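Side-chain contact in unsaturated glucuronyl hydrolase (PDB 2ZZR), which hydrolyses unsaturated disaccharides of chondroitin, hyaluronan and heparin, releasing the unsaturated uronic acid from its glycosidic linkage: residues P53-F56 / N57-Y60. Residues are numbered along the deposited sequence; the frame is centred on the assembly and turned at random.
Sequences PATF and NNIY
Thr55 and Tyr60 make the tight half of this short hairpin: the methyl CG2 of Thr55 sits squarely over one face of the Tyr60 ring, 3.5 Å from its centroid and only 3° off the ring normal, a well-centred CH-pi contact. The threonine rotamer divides the labour between its two branches. With CG2 beside the backbone N and opposite the carbonyl carbon, the methyl meets the ring, while OG1 (chi1 62°) turns to the carboxylate of Glu373, to which it is hydrogen-bonded, and lies 3.4 Å from Asn58 CA. Both ends of this buried pair are thus tied to the surrounding protein, since the Tyr60 hydroxyl is hydrogen-bonded to Asp379 on helix 376-390. Around the ring, Pro53 O approaches near the edge, its closest ring atom being Tyr60 CE1 at 4.1 Å.

The other half, at Phe56 and Asn57, is exposed and has few side-chain contacts across the hairpin. Phe56 and Ile59 start their side chains on the same face; the Phe56 ring, with a cation-pi partner in Lys61, has CD2 4.0 Å from Ile59 O, near the ring plane. Here the backbone does the holding: Phe56 N donates to Ile59 O (2.8 Å, 164°), and Ile59 N returns a bond to Phe56 O (3.1 Å). Glu373 also accepts the backbone N-H groups of Asn57 and Asn58, bracing the turn from outside. Asparagines at both central positions, with positive phi, illustrate a two-residue beta hairpin closed by a type I' turn, here linking strands 50-56 and 59-63 in an otherwise largely helical glycoside hydrolase family 88 enzyme.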
loop_
_atom_site.group_PDB
_atom_site.type_symbol
_atom_site.label_atom_id
_atom_site.label_comp_id
_atom_site.label_asym_id
_atom_site.label_seq_id
_atom_site.Cartn_x
_atom_site.Cartn_y
_atom_site.Cartn_z
ATOM N N PRO A 53 -6.392 -8.487 10.391
ATOM C CA PRO A 53 -5.248 -8.016 9.598
ATOM C C PRO A 53 -4.444 -9.141 8.953
ATOM O O PRO A 53 -4.136 -9.063 7.759
ATOM C CB PRO A 53 -4.405 -7.255 10.631
ATOM C CG PRO A 53 -5.431 -6.692 11.557
ATOM C CD PRO A 53 -6.487 -7.774 11.682
ATOM N N ALA A 54 -4.120 -10.174 9.731
ATOM C CA ALA A 54 -3.364 -11.315 9.233
ATOM C C ALA A 54 -4.052 -12.635 9.570
ATOM O O ALA A 54 -4.958 -12.678 10.413
ATOM C CB ALA A 54 -1.944 -11.298 9.798
ATOM N N THR A 55 -3.619 -13.699 8.899
ATOM C CA THR A 55 -4.137 -15.041 9.144
ATOM C C THR A 55 -3.437 -15.667 10.351
ATOM O O THR A 55 -2.400 -15.169 10.811
ATOM C CB THR A 55 -3.936 -15.961 7.921
ATOM O OG1 THR A 55 -2.538 -16.102 7.648
ATOM C CG2 THR A 55 -4.654 -15.407 6.672
ATOM N N PHE A 56 -4.022 -16.755 10.853
ATOM C CA PHE A 56 -3.463 -17.553 11.945
ATOM C C PHE A 56 -3.413 -18.980 11.435
ATOM O O PHE A 56 -4.460 -19.579 11.172
ATOM C CB PHE A 56 -4.368 -17.481 13.176
ATOM C CG PHE A 56 -4.502 -16.101 13.762
ATOM C CD1 PHE A 56 -3.708 -15.714 14.841
ATOM C CD2 PHE A 56 -5.427 -15.192 13.247
ATOM C CE1 PHE A 56 -3.827 -14.440 15.392
ATOM C CE2 PHE A 56 -5.552 -13.910 13.788
ATOM C CZ PHE A 56 -4.752 -13.534 14.867
ATOM N N ASN A 57 -2.202 -19.511 11.277
ATOM C CA ASN A 57 -2.000 -20.794 10.596
ATOM C C ASN A 57 -2.693 -20.801 9.222
ATOM O O ASN A 57 -3.327 -21.784 8.817
ATOM C CB ASN A 57 -2.447 -21.966 11.485
ATOM C CG ASN A 57 -1.703 -22.010 12.817
ATOM O OD1 ASN A 57 -2.317 -22.137 13.879
ATOM N ND2 ASN A 57 -0.375 -21.893 12.766
ATOM N N ASN A 58 -2.578 -19.662 8.536
ATOM C CA ASN A 58 -3.156 -19.426 7.202
ATOM C C ASN A 58 -4.680 -19.368 7.113
ATOM O O ASN A 58 -5.250 -19.421 6.017
ATOM C CB ASN A 58 -2.533 -20.350 6.151
ATOM C CG ASN A 58 -1.115 -19.946 5.813
ATOM O OD1 ASN A 58 -0.782 -18.757 5.834
ATOM N ND2 ASN A 58 -0.267 -20.924 5.513
ATOM N N ILE A 59 -5.327 -19.215 8.265
ATOM C CA ILE A 59 -6.766 -18.983 8.325
ATOM C C ILE A 59 -7.068 -17.659 9.037
ATOM O O ILE A 59 -6.684 -17.464 10.198
ATOM C CB ILE A 59 -7.512 -20.163 9.039
ATOM C CG1 ILE A 59 -7.224 -21.510 8.344
ATOM C CG2 ILE A 59 -9.007 -19.870 9.171
ATOM C CD1 ILE A 59 -7.753 -21.643 6.908
ATOM N N TYR A 60 -7.747 -16.749 8.338
ATOM C CA TYR A 60 -8.197 -15.499 8.946
ATOM C C TYR A 60 -9.168 -15.788 10.078
ATOM O O TYR A 60 -9.926 -16.753 10.019
ATOM C CB TYR A 60 -8.929 -14.621 7.934
ATOM C CG TYR A 60 -8.049 -13.886 6.954
ATOM C CD1 TYR A 60 -7.213 -12.846 7.376
ATOM C CD2 TYR A 60 -8.077 -14.205 5.595
ATOM C CE1 TYR A 60 -6.409 -12.159 6.466
ATOM C CE2 TYR A 60 -7.276 -13.524 4.679
ATOM C CZ TYR A 60 -6.448 -12.507 5.123
ATOM O OH TYR A 60 -5.658 -11.834 4.222
#